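Local structure of EAL domain protein (Vibrio cholerae serotype O1, 6IJ2) at residues 35-40 / 230-235; 79-84 / 116-121; 84-89 / 245-250; 120-125 / 151-156. The protein degrades the cyclic dinucleotides c-di-GMP and cGAMP as a standalone phosphodiesterase built on an EAL domain. The protein carries 1 engineered substitution. All blocks are in the same frame, centred on the assembly; numbering follows the deposited sequence.

Overall arrangement
The four contacts illustrate how a closed TIM-like barrel, the fold of EAL domains, is joined at its seam and among its outer helices and loops. Contact 1 pairs the first strand, 27-35, with the last, 233-244, and so closes the barrel. Its span along the chain encloses contacts 2 and 4, whereas contact 3 crosses it by reaching the tail after the last strand. Contacts 2 and 3 share helix 68-85 and Ala84, and contacts 2 and 4 share Phe120 and Pro121; both pairs have centres about 12 Å apart. Contact 1, its centre about 25 Å from that of contact 2, touches none of the others, while contacts 2, 3 and 4 form a connected group on one side.

Contact 1 (35-40 / 230-235); sequences NCRTKE and GVELMQ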
loop_
_atom_site.group_PDB
_atom_site.type_symbol
_atom_site.label_atom_id
_atom_site.label_comp_id
_atom_site.label_asym_id
_atom_site.label_seq_id
_atom_site.Cartn_x
_atom_site.Cartn_y
_atom_site.Cartn_z
ATOM N N ASN A 35 22.123 7.039 -12.742
ATOM C CA ASN A 35 21.599 8.396 -12.857
ATOM C C ASN A 35 21.452 8.699 -14.343
ATOM O O ASN A 35 22.456 8.884 -15.041
ATOM C CB ASN A 35 22.526 9.402 -12.181
ATOM C CG ASN A 35 21.962 10.796 -12.192
ATOM O OD1 ASN A 35 21.534 11.296 -13.234
ATOM N ND2 ASN A 35 21.930 11.425 -11.031
ATOM N N CYS A 36 20.207 8.744 -14.828
ATOM C CA CYS A 36 19.935 8.877 -16.256
ATOM C C CYS A 36 20.217 10.273 -16.792
ATOM O O CYS A 36 20.295 10.444 -18.011
ATOM C CB CYS A 36 18.483 8.488 -16.544
ATOM S SG CYS A 36 18.255 6.725 -16.276
ATOM N N ARG A 37 20.371 11.262 -15.922
ATOM C CA ARG A 37 20.722 12.593 -16.389
ATOM C C ARG A 37 22.225 12.710 -16.639
ATOM O O ARG A 37 22.649 13.155 -17.708
ATOM C CB ARG A 37 20.269 13.636 -15.376
ATOM C CG ARG A 37 20.114 15.017 -15.974
ATOM C CD ARG A 37 19.955 16.049 -14.889
ATOM N NE ARG A 37 21.240 16.332 -14.271
ATOM C CZ ARG A 37 21.553 16.044 -13.013
ATOM N NH1 ARG A 37 20.670 15.474 -12.213
ATOM N NH2 ARG A 37 22.754 16.345 -12.556
ATOM N N THR A 38 23.044 12.308 -15.665
ATOM C CA THR A 38 24.499 12.409 -15.777
ATOM C C THR A 38 25.134 11.200 -16.448
ATOM O O THR A 38 26.319 11.259 -16.816
ATOM C CB THR A 38 25.122 12.556 -14.390
ATOM O OG1 THR A 38 24.871 11.355 -13.647
ATOM C CG2 THR A 38 24.506 13.728 -13.650
ATOM N N LYS A 39 24.388 10.104 -16.567
ATOM C CA LYS A 39 24.832 8.829 -17.124
ATOM C C LYS A 39 25.885 8.157 -16.256
ATOM O O LYS A 39 26.540 7.209 -16.688
ATOM C CB LYS A 39 25.323 8.997 -18.567
ATOM C CG LYS A 39 24.228 9.542 -19.476
ATOM C CD LYS A 39 24.703 9.754 -20.898
ATOM C CE LYS A 39 23.658 10.513 -21.703
ATOM N NZ LYS A 39 24.157 10.888 -23.059
ATOM N N GLU A 40 26.027 8.610 -15.021
ATOM C CA GLU A 40 26.917 7.998 -14.055
ATOM C C GLU A 40 26.169 6.965 -13.221
ATOM O O GLU A 40 24.945 6.995 -13.087
ATOM C CB GLU A 40 27.526 9.063 -13.143
ATOM C CG GLU A 40 28.366 10.093 -13.902
ATOM C CD GLU A 40 28.741 11.297 -13.057
ATOM O OE1 GLU A 40 28.306 11.370 -11.886
ATOM O OE2 GLU A 40 29.474 12.174 -13.568
ATOM N N GLY A 230 10.693 13.217 -15.052
ATOM C CA GLY A 230 11.513 13.788 -14.008
ATOM C C GLY A 230 12.245 12.778 -13.149
ATOM O O GLY A 230 12.899 13.184 -12.184
ATOM N N VAL A 231 12.177 11.492 -13.463
ATOM C CA VAL A 231 12.935 10.500 -12.706
ATOM C C VAL A 231 14.388 10.550 -13.150
ATOM O O VAL A 231 14.685 10.575 -14.352
ATOM C CB VAL A 231 12.366 9.091 -12.901
ATOM C CG1 VAL A 231 13.220 8.088 -12.098
ATOM C CG2 VAL A 231 10.879 8.996 -12.480
ATOM N N GLU A 232 15.307 10.564 -12.183
ATOM C CA GLU A 232 16.725 10.501 -12.511
ATOM C C GLU A 232 17.309 9.124 -12.227
ATOM O O GLU A 232 17.923 8.528 -13.110
ATOM C CB GLU A 232 17.492 11.574 -11.738
ATOM C CG GLU A 232 17.068 12.980 -12.112
ATOM C CD GLU A 232 18.120 14.014 -11.737
ATOM O OE1 GLU A 232 19.121 13.633 -11.102
ATOM O OE2 GLU A 232 17.952 15.200 -12.097
ATOM N N LEU A 233 17.083 8.586 -11.030
ATOM C CA LEU A 233 17.652 7.295 -10.662
ATOM C C LEU A 233 16.785 6.160 -11.188
ATOM O O LEU A 233 15.567 6.124 -10.947
ATOM C CB LEU A 233 17.801 7.179 -9.144
ATOM C CG LEU A 233 18.628 8.259 -8.461
ATOM C CD1 LEU A 233 18.739 7.988 -6.960
ATOM C CD2 LEU A 233 20.005 8.332 -9.108
ATOM N N MET A 234 17.408 5.219 -11.897
ATOM C CA MET A 234 16.686 4.064 -12.412
ATOM C C MET A 234 17.511 2.797 -12.226
ATOM O O MET A 234 18.739 2.831 -12.090
ATOM C CB MET A 234 16.325 4.235 -13.898
ATOM C CG MET A 234 15.390 5.421 -14.155
ATOM S SD MET A 234 14.752 5.405 -15.835
ATOM C CE MET A 234 14.452 7.149 -16.143
ATOM N N GLN A 235 16.804 1.674 -12.235
ATOM C CA GLN A 235 17.396 0.359 -12.059
ATOM C C GLN A 235 16.580 -0.616 -12.892
ATOM O O GLN A 235 15.367 -0.443 -13.039
ATOM C CB GLN A 235 17.385 -0.011 -10.570
ATOM C CG GLN A 235 18.026 -1.300 -10.209
ATOM C CD GLN A 235 18.010 -1.541 -8.705
ATOM O OE1 GLN A 235 17.606 -0.673 -7.912
ATOM N NE2 GLN A 235 18.441 -2.714 -8.308
#
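The carboxylate of Glu232 lies alongside the end of Arg37, and the two side chains run the same way. NH1 of Arg37 sits between the two carboxylate oxygens, 2.7 Å from Glu232 OE1 in a salt bridge, while its hydrogen bond to Glu232 OE2 is weak, bent to 144°. The carboxylate carbon meets the guanidinium at its edge; NH1 alone serves both oxygens, and the two planes are turned 55° apart. Glu232 is extended beyond CG, whereas Arg37 bends at chi3 (77°) to bring NH1 across.

Behind this surface pair the backbone closes the sheet. Cys36 N donates to Glu232 O over 2.9 Å, and Asn35 faces Leu233 as an antiparallel non-hydrogen-bonded pair. Here the first strand of the EAL barrel, which runs against its neighbours, meets the last, and their pairing shuts the TIM-like barrel. The chain then turns away from the seam: OD1 of Asn35 accepts from Arg37 N in an Asx turn and from Thr38 N at 3.0 Å, the first donor in the carbonyl plane and the second above it. Two bonds thus fix the amide's rotation. The CB of Asn35 rests 4.1 Å from Leu233 CD2.

On the other side of the strand pair the sulfur of Cys36 touches Met234, SG to SD 3.8 Å, and the methyl CE comes equally near. Phe223 of helix 220-229 and Phe239 pack against both sulfur-bearing side chains, and Phe254 of helix 252-255 adds to the cover over Cys36.

Contact 2 (79-84 / 116-121); sequences AIALAA and KRYQFP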
loop_
_atom_site.group_PDB
_atom_site.type_symbol
_atom_site.label_atom_id
_atom_site.label_comp_id
_atom_site.label_asym_id
_atom_site.label_seq_id
_atom_site.Cartn_x
_atom_site.Cartn_y
_atom_site.Cartn_z
ATOM N N ALA A 79 28.258 -8.148 1.723
ATOM C CA ALA A 79 28.028 -7.096 0.736
ATOM C C ALA A 79 29.090 -6.012 0.837
ATOM O O ALA A 79 29.635 -5.558 -0.176
ATOM C CB ALA A 79 26.639 -6.485 0.921
ATOM N N ILE A 80 29.397 -5.583 2.062
ATOM C CA ILE A 80 30.416 -4.556 2.257
ATOM C C ILE A 80 31.790 -5.078 1.851
ATOM O O ILE A 80 32.567 -4.375 1.191
ATOM C CB ILE A 80 30.389 -4.063 3.717
ATOM C CG1 ILE A 80 29.071 -3.336 4.012
ATOM C CG2 ILE A 80 31.609 -3.183 4.033
ATOM C CD1 ILE A 80 28.846 -3.056 5.479
ATOM N N ALA A 81 32.105 -6.325 2.214
ATOM C CA ALA A 81 33.424 -6.877 1.901
ATOM C C ALA A 81 33.623 -7.034 0.399
ATOM O O ALA A 81 34.699 -6.716 -0.126
ATOM C CB ALA A 81 33.615 -8.218 2.606
ATOM N N LEU A 82 32.600 -7.522 -0.308
ATOM C CA LEU A 82 32.720 -7.693 -1.753
ATOM C C LEU A 82 32.783 -6.352 -2.458
ATOM O O LEU A 82 33.572 -6.174 -3.390
ATOM C CB LEU A 82 31.544 -8.501 -2.299
ATOM C CG LEU A 82 31.760 -9.962 -2.673
ATOM C CD1 LEU A 82 30.426 -10.603 -3.083
ATOM C CD2 LEU A 82 32.796 -10.116 -3.776
ATOM N N ALA A 83 31.923 -5.414 -2.057
ATOM C CA ALA A 83 31.932 -4.099 -2.687
ATOM C C ALA A 83 33.292 -3.437 -2.539
ATOM O O ALA A 83 33.806 -2.827 -3.485
ATOM C CB ALA A 83 30.833 -3.223 -2.086
ATOM N N ALA A 84 33.900 -3.567 -1.358
ATOM C CA ALA A 84 35.256 -3.075 -1.165
ATOM C C ALA A 84 36.230 -3.820 -2.066
ATOM O O ALA A 84 37.026 -3.203 -2.786
ATOM C CB ALA A 84 35.656 -3.217 0.304
ATOM N N LYS A 116 34.109 0.042 8.788
ATOM C CA LYS A 116 35.411 0.603 9.139
ATOM C C LYS A 116 36.545 -0.302 8.673
ATOM O O LYS A 116 37.529 0.173 8.097
ATOM C CB LYS A 116 35.512 0.841 10.646
ATOM C CG LYS A 116 36.909 1.302 11.095
ATOM C CD LYS A 116 37.300 2.645 10.471
ATOM C CE LYS A 116 38.625 2.577 9.699
ATOM N NZ LYS A 116 39.826 2.296 10.549
ATOM N N ARG A 117 36.426 -1.610 8.920
ATOM C CA ARG A 117 37.450 -2.552 8.482
ATOM C C ARG A 117 37.748 -2.412 6.994
ATOM O O ARG A 117 38.912 -2.445 6.577
ATOM C CB ARG A 117 37.016 -3.983 8.804
ATOM C CG ARG A 117 37.939 -5.050 8.226
ATOM C CD ARG A 117 37.666 -6.426 8.815
ATOM N NE ARG A 117 36.321 -6.911 8.517
ATOM C CZ ARG A 117 35.892 -8.138 8.799
ATOM N NH1 ARG A 117 36.710 -9.007 9.383
ATOM N NH2 ARG A 117 34.652 -8.500 8.497
ATOM N N TYR A 118 36.712 -2.244 6.180
ATOM C CA TYR A 118 36.857 -2.154 4.735
ATOM C C TYR A 118 36.918 -0.716 4.246
ATOM O O TYR A 118 36.872 -0.482 3.033
ATOM C CB TYR A 118 35.711 -2.914 4.055
ATOM C CG TYR A 118 35.779 -4.394 4.358
ATOM C CD1 TYR A 118 36.757 -5.189 3.776
ATOM C CD2 TYR A 118 34.896 -4.989 5.251
ATOM C CE1 TYR A 118 36.848 -6.534 4.057
ATOM C CE2 TYR A 118 34.981 -6.340 5.541
ATOM C CZ TYR A 118 35.961 -7.105 4.938
ATOM O OH TYR A 118 36.065 -8.452 5.207
ATOM N N GLN A 119 37.013 0.249 5.167
ATOM C CA GLN A 119 37.203 1.661 4.828
ATOM C C GLN A 119 36.104 2.169 3.898
ATOM O O GLN A 119 36.353 2.938 2.967
ATOM C CB GLN A 119 38.599 1.881 4.233
ATOM C CG GLN A 119 39.685 1.318 5.125
ATOM C CD GLN A 119 41.024 1.165 4.428
ATOM O OE1 GLN A 119 41.132 1.296 3.208
ATOM N NE2 GLN A 119 42.050 0.866 5.204
ATOM N N PHE A 120 34.867 1.740 4.165
ATOM C CA PHE A 120 33.699 2.107 3.378
ATOM C C PHE A 120 32.836 3.048 4.205
ATOM O O PHE A 120 32.334 2.636 5.261
ATOM C CB PHE A 120 32.908 0.857 2.990
ATOM C CG PHE A 120 32.045 1.027 1.762
ATOM C CD1 PHE A 120 30.769 1.568 1.854
ATOM C CD2 PHE A 120 32.500 0.610 0.520
ATOM C CE1 PHE A 120 29.986 1.726 0.725
ATOM C CE2 PHE A 120 31.724 0.759 -0.606
ATOM C CZ PHE A 120 30.451 1.308 -0.500
ATOM N N PRO A 121 32.655 4.302 3.797
ATOM C CA PRO A 121 31.905 5.254 4.632
ATOM C C PRO A 121 30.449 4.851 4.849
ATOM O O PRO A 121 29.758 4.403 3.929
ATOM C CB PRO A 121 32.000 6.566 3.846
ATOM C CG PRO A 121 32.401 6.167 2.455
ATOM C CD PRO A 121 33.246 4.948 2.614
#
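Ala84 N donates to Ile80 O at 3.0 Å, a helical bond that sets these two residues one turn apart, and both side chains then meet Tyr118. The contact joins two neighbouring outer helices of the EAL barrel, 68-85 and 109-117, at the point where the second is ended by a Schellman motif with Gln119 as its C-prime residue. No hydrogen bond crosses between them.

Tyr118 lays one ring face on the helix. CA of Ala81 stands 3.9 Å from the ring centroid of Tyr118 and only 6° off the normal, a CH-pi contact, while CB of Ala81 reaches CZ of Tyr118 at 3.5 Å. The opposite face is backed by Arg117 CG, so the ring is sandwiched between the helix and its own neighbour in the chain; its hydroxyl also lies over one face of the Arg117 guanidinium, toward its rim. With CG anti to the carbonyl carbon (chi1 -65°), the tyrosine is directed at helix 68-85. Its CB touches the CB of Ala84.

Deeper in, towards Leu92 and Ile125 of the sheet, Phe120 takes over. Ala83 CB is 4.3 Å from Phe120 CE2, and the CG2 branch of Ile80 touches both aromatic residues, 3.9 Å from Tyr118 CD2 and 4.4 Å from Phe120 CB.

Contact 3 (84-89 / 245-250); sequences AKLGLT and ESLPSV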
loop_
_atom_site.group_PDB
_atom_site.type_symbol
_atom_site.label_atom_id
_atom_site.label_comp_id
_atom_site.label_asym_id
_atom_site.label_seq_id
_atom_site.Cartn_x
_atom_site.Cartn_y
_atom_site.Cartn_z
ATOM N N ALA A 84 33.900 -3.567 -1.358
ATOM C CA ALA A 84 35.256 -3.075 -1.165
ATOM C C ALA A 84 36.230 -3.820 -2.066
ATOM O O ALA A 84 37.026 -3.203 -2.786
ATOM C CB ALA A 84 35.656 -3.217 0.304
ATOM N N LYS A 85 36.171 -5.156 -2.041
ATOM C CA LYS A 85 37.086 -5.970 -2.837
ATOM C C LYS A 85 36.989 -5.626 -4.320
ATOM O O LYS A 85 38.006 -5.616 -5.033
ATOM C CB LYS A 85 36.793 -7.451 -2.599
ATOM C CG LYS A 85 37.408 -8.397 -3.614
ATOM C CD LYS A 85 36.873 -9.812 -3.436
ATOM C CE LYS A 85 37.341 -10.727 -4.559
ATOM N NZ LYS A 85 36.845 -10.278 -5.893
ATOM N N LEU A 86 35.777 -5.316 -4.791
ATOM C CA LEU A 86 35.509 -4.983 -6.185
ATOM C C LEU A 86 35.782 -3.521 -6.514
ATOM O O LEU A 86 35.689 -3.147 -7.686
ATOM C CB LEU A 86 34.051 -5.323 -6.536
ATOM C CG LEU A 86 33.703 -6.812 -6.506
ATOM C CD1 LEU A 86 32.178 -7.017 -6.571
ATOM C CD2 LEU A 86 34.381 -7.550 -7.641
ATOM N N GLY A 87 36.104 -2.694 -5.522
ATOM C CA GLY A 87 36.468 -1.315 -5.786
ATOM C C GLY A 87 35.300 -0.367 -5.936
ATOM O O GLY A 87 35.408 0.633 -6.655
ATOM N N LEU A 88 34.179 -0.654 -5.281
ATOM C CA LEU A 88 33.020 0.226 -5.352
ATOM C C LEU A 88 33.302 1.557 -4.659
ATOM O O LEU A 88 33.710 1.584 -3.491
ATOM C CB LEU A 88 31.819 -0.462 -4.715
ATOM C CG LEU A 88 30.509 0.324 -4.776
ATOM C CD1 LEU A 88 30.181 0.673 -6.222
ATOM C CD2 LEU A 88 29.385 -0.473 -4.135
ATOM N N THR A 89 33.100 2.667 -5.385
ATOM C CA THR A 89 33.308 3.997 -4.824
ATOM C C THR A 89 32.034 4.831 -4.771
ATOM O O THR A 89 32.070 5.963 -4.266
ATOM C CB THR A 89 34.406 4.745 -5.596
ATOM O OG1 THR A 89 34.054 4.863 -6.979
ATOM C CG2 THR A 89 35.744 3.996 -5.480
ATOM N N GLU A 245 29.006 -11.605 -7.937
ATOM C CA GLU A 245 30.300 -11.197 -7.381
ATOM C C GLU A 245 31.032 -10.233 -8.312
ATOM O O GLU A 245 32.256 -10.277 -8.453
ATOM C CB GLU A 245 31.165 -12.421 -7.052
ATOM C CG GLU A 245 30.538 -13.325 -5.993
ATOM C CD GLU A 245 31.511 -14.343 -5.406
ATOM O OE1 GLU A 245 32.319 -14.922 -6.166
ATOM O OE2 GLU A 245 31.466 -14.565 -4.176
ATOM N N SER A 246 30.280 -9.335 -8.943
ATOM C CA SER A 246 30.881 -8.385 -9.867
ATOM C C SER A 246 30.033 -7.123 -9.929
ATOM O O SER A 246 28.874 -7.109 -9.508
ATOM C CB SER A 246 31.042 -8.985 -11.267
ATOM O OG SER A 246 29.784 -9.359 -11.801
ATOM N N LEU A 247 30.641 -6.056 -10.455
ATOM C CA LEU A 247 29.969 -4.777 -10.670
ATOM C C LEU A 247 29.682 -4.631 -12.158
ATOM O O LEU A 247 30.573 -4.226 -12.924
ATOM C CB LEU A 247 30.834 -3.614 -10.172
ATOM C CG LEU A 247 31.212 -3.683 -8.692
ATOM C CD1 LEU A 247 32.090 -2.497 -8.298
ATOM C CD2 LEU A 247 29.954 -3.762 -7.816
ATOM N N PRO A 248 28.473 -4.958 -12.614
ATOM C CA PRO A 248 28.194 -4.959 -14.055
ATOM C C PRO A 248 28.329 -3.575 -14.666
ATOM O O PRO A 248 28.082 -2.555 -14.017
ATOM C CB PRO A 248 26.741 -5.450 -14.139
ATOM C CG PRO A 248 26.476 -6.127 -12.847
ATOM C CD PRO A 248 27.343 -5.476 -11.820
ATOM N N SER A 249 28.726 -3.558 -15.937
ATOM C CA SER A 249 28.720 -2.345 -16.740
ATOM C C SER A 249 27.313 -2.081 -17.261
ATOM O O SER A 249 26.519 -3.004 -17.448
ATOM C CB SER A 249 29.689 -2.476 -17.914
ATOM O OG SER A 249 29.324 -3.579 -18.729
ATOM N N VAL A 250 27.022 -0.812 -17.514
ATOM C CA VAL A 250 25.704 -0.384 -17.965
ATOM C C VAL A 250 25.665 -0.331 -19.485
ATOM O O VAL A 250 26.622 0.100 -20.140
ATOM C CB VAL A 250 25.336 0.974 -17.342
ATOM C CG1 VAL A 250 24.176 1.622 -18.084
ATOM C CG2 VAL A 250 24.977 0.773 -15.891
#
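Leu86, just before Gly87, drops both methyls onto the backbone of 245-250. Its CD2 comes within 3.6 Å of Glu245 O and its CD1 is 3.8 Å from Ser246 CA, so the forked end of the leucine sits over the Glu245-Ser246 peptide. The torsion chi1 of -66° puts the branched CG beside the backbone N and opposite the carbonyl carbon, which directs the forked end at that peptide. Nearer the root, Leu86 CB lies 3.9 Å from Leu247 CD1, so Leu247 packs on the start of the side chain.

Gly87 follows with positive phi and closes a Schellman motif, its N bonding to Ala84 O at 2.9 Å. The motif stops the helix and turns the chain towards strand 91-96, an example of a helix-to-strand return on the outside of the TIM-like barrel; the partner segment is the chain that leaves the last strand, 233-244.

Leu88 comes next, and its CB is 4.1 Å from Leu247 CD1. Leu247 CD1 therefore fits into the bend, 3.7 Å from Leu86 O and against the CB atoms of Leu86 and Leu88. An extended chi2 of 179° carries CD1 to this depth, while CD2 of Leu247 turns to Leu86 CD1 at 4.1 Å. Phe30 of strand 27-35 packs on Leu86 and Leu247, and Tyr44 of strand 41-49 on Leu88 and Leu247. Glu245 is tied instead to the first strand, through OE2 to Thr27 OG1.

Contact 4 (120-125 / 151-156); sequences FPIENI and LGFQTA
Apolar contacts centre on the ring of Phe153, which Ile122 and Ile125 approach differently. Ile122 lowers its CG2 methyl onto one face, 3.5 Å from the ring centroid and 9° off the normal, a CH-pi contact; its CD1 reaches the far end of the ring, 3.6 Å from Phe153 CZ. Ile125 instead runs alongside, pointing the same way, with CG2 3.8 Å from Phe153 CD1. The Ile122 rotamer suits this: CG2 is anti to the backbone N, and chi2 of -61° brings CD1 to the rim beside CE1 and CZ. Ile122 CG2 also makes a van der Waals contact with Leu151 O at 3.6 Å.

Among the backbone bonds, Gln154 N donates to Ile125 O over 3.0 Å. It starts the parallel pairing of strands 125-129 and 154-160, which Phe127 carries on. Helix 139-151 links the two, making a beta-alpha-beta crossover of the EAL barrel, and Gly152 ends that helix in a Schellman motif.

A weaker polar contact joins Glu123 CA to Gly152 O, a CA-H...O approach of 3.4 Å. Around Phe153, the ring of Phe127 meets it edge-to-face, and Leu112 of helix 109-117 touches both Phe153 and Ile122.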
loop_
_atom_site.group_PDB
_atom_site.type_symbol
_atom_site.label_atom_id
_atom_site.label_comp_id
_atom_site.label_asym_id
_atom_site.label_seq_id
_atom_site.Cartn_x
_atom_site.Cartn_y
_atom_site.Cartn_z
ATOM N N PHE A 120 34.867 1.740 4.165
ATOM C CA PHE A 120 33.699 2.107 3.378
ATOM C C PHE A 120 32.836 3.048 4.205
ATOM O O PHE A 120 32.334 2.636 5.261
ATOM C CB PHE A 120 32.908 0.857 2.990
ATOM C CG PHE A 120 32.045 1.027 1.762
ATOM C CD1 PHE A 120 30.769 1.568 1.854
ATOM C CD2 PHE A 120 32.500 0.610 0.520
ATOM C CE1 PHE A 120 29.986 1.726 0.725
ATOM C CE2 PHE A 120 31.724 0.759 -0.606
ATOM C CZ PHE A 120 30.451 1.308 -0.500
ATOM N N PRO A 121 32.655 4.302 3.797
ATOM C CA PRO A 121 31.905 5.254 4.632
ATOM C C PRO A 121 30.449 4.851 4.849
ATOM O O PRO A 121 29.758 4.403 3.929
ATOM C CB PRO A 121 32.000 6.566 3.846
ATOM C CG PRO A 121 32.401 6.167 2.455
ATOM C CD PRO A 121 33.246 4.948 2.614
ATOM N N ILE A 122 29.987 5.054 6.088
ATOM C CA ILE A 122 28.589 4.799 6.450
ATOM C C ILE A 122 27.654 5.576 5.538
ATOM O O ILE A 122 26.571 5.102 5.172
ATOM C CB ILE A 122 28.368 5.159 7.936
ATOM C CG1 ILE A 122 29.182 4.228 8.837
ATOM C CG2 ILE A 122 26.896 5.131 8.313
ATOM C CD1 ILE A 122 28.809 2.779 8.692
ATOM N N GLU A 123 28.071 6.778 5.144
ATOM C CA GLU A 123 27.258 7.645 4.308
ATOM C C GLU A 123 27.099 7.109 2.890
ATOM O O GLU A 123 26.204 7.565 2.159
ATOM C CB GLU A 123 27.873 9.054 4.299
ATOM C CG GLU A 123 29.390 9.103 4.496
ATOM C CD GLU A 123 29.830 8.878 5.944
ATOM O OE1 GLU A 123 29.292 9.537 6.858
ATOM O OE2 GLU A 123 30.697 8.011 6.165
ATOM N N ASN A 124 27.934 6.155 2.476
ATOM C CA ASN A 124 27.760 5.519 1.178
ATOM C C ASN A 124 27.015 4.192 1.267
ATOM O O ASN A 124 26.970 3.452 0.279
ATOM C CB ASN A 124 29.104 5.303 0.497
ATOM C CG ASN A 124 29.732 6.600 0.024
ATOM O OD1 ASN A 124 29.186 7.684 0.223
ATOM N ND2 ASN A 124 30.890 6.492 -0.598
ATOM N N ILE A 125 26.445 3.867 2.425
ATOM C CA ILE A 125 25.635 2.663 2.597
ATOM C C ILE A 125 24.172 3.076 2.716
ATOM O O ILE A 125 23.824 3.928 3.543
ATOM C CB ILE A 125 26.095 1.845 3.819
ATOM C CG1 ILE A 125 27.526 1.342 3.617
ATOM C CG2 ILE A 125 25.145 0.662 4.077
ATOM C CD1 ILE A 125 28.136 0.710 4.862
ATOM N N LEU A 151 22.732 7.718 12.426
ATOM C CA LEU A 151 24.083 7.189 12.340
ATOM C C LEU A 151 24.793 7.580 11.051
ATOM O O LEU A 151 26.008 7.376 10.954
ATOM C CB LEU A 151 24.068 5.666 12.465
ATOM C CG LEU A 151 23.599 5.093 13.799
ATOM C CD1 LEU A 151 23.825 3.595 13.832
ATOM C CD2 LEU A 151 24.308 5.770 14.955
ATOM N N GLY A 152 24.076 8.121 10.065
ATOM C CA GLY A 152 24.673 8.537 8.810
ATOM C C GLY A 152 24.292 7.703 7.605
ATOM O O GLY A 152 24.662 8.068 6.483
ATOM N N PHE A 153 23.562 6.608 7.793
ATOM C CA PHE A 153 23.137 5.778 6.671
ATOM C C PHE A 153 22.145 6.513 5.781
ATOM O O PHE A 153 21.374 7.359 6.239
ATOM C CB PHE A 153 22.492 4.484 7.179
ATOM C CG PHE A 153 23.458 3.563 7.842
ATOM C CD1 PHE A 153 24.392 2.866 7.090
ATOM C CD2 PHE A 153 23.460 3.405 9.218
ATOM C CE1 PHE A 153 25.304 2.020 7.693
ATOM C CE2 PHE A 153 24.383 2.563 9.833
ATOM C CZ PHE A 153 25.299 1.867 9.071
ATOM N N GLN A 154 22.177 6.187 4.490
ATOM C CA GLN A 154 21.078 6.528 3.604
ATOM C C GLN A 154 19.976 5.480 3.759
ATOM O O GLN A 154 20.240 4.337 4.142
ATOM C CB GLN A 154 21.558 6.599 2.152
ATOM C CG GLN A 154 22.499 7.774 1.869
ATOM C CD GLN A 154 21.769 9.107 1.890
ATOM O OE1 GLN A 154 20.836 9.328 1.119
ATOM N NE2 GLN A 154 22.179 9.991 2.787
ATOM N N THR A 155 18.733 5.891 3.520
ATOM C CA THR A 155 17.574 5.011 3.671
ATOM C C THR A 155 16.657 5.117 2.468
ATOM O O THR A 155 16.547 6.176 1.837
ATOM C CB THR A 155 16.762 5.337 4.934
ATOM O OG1 THR A 155 16.196 6.648 4.805
ATOM C CG2 THR A 155 17.674 5.287 6.171
ATOM N N ALA A 156 15.945 4.016 2.197
ATOM C CA ALA A 156 14.991 3.950 1.097
ATOM C C ALA A 156 13.800 3.089 1.474
ATOM O O ALA A 156 13.957 2.065 2.150
ATOM C CB ALA A 156 15.620 3.369 -0.177
#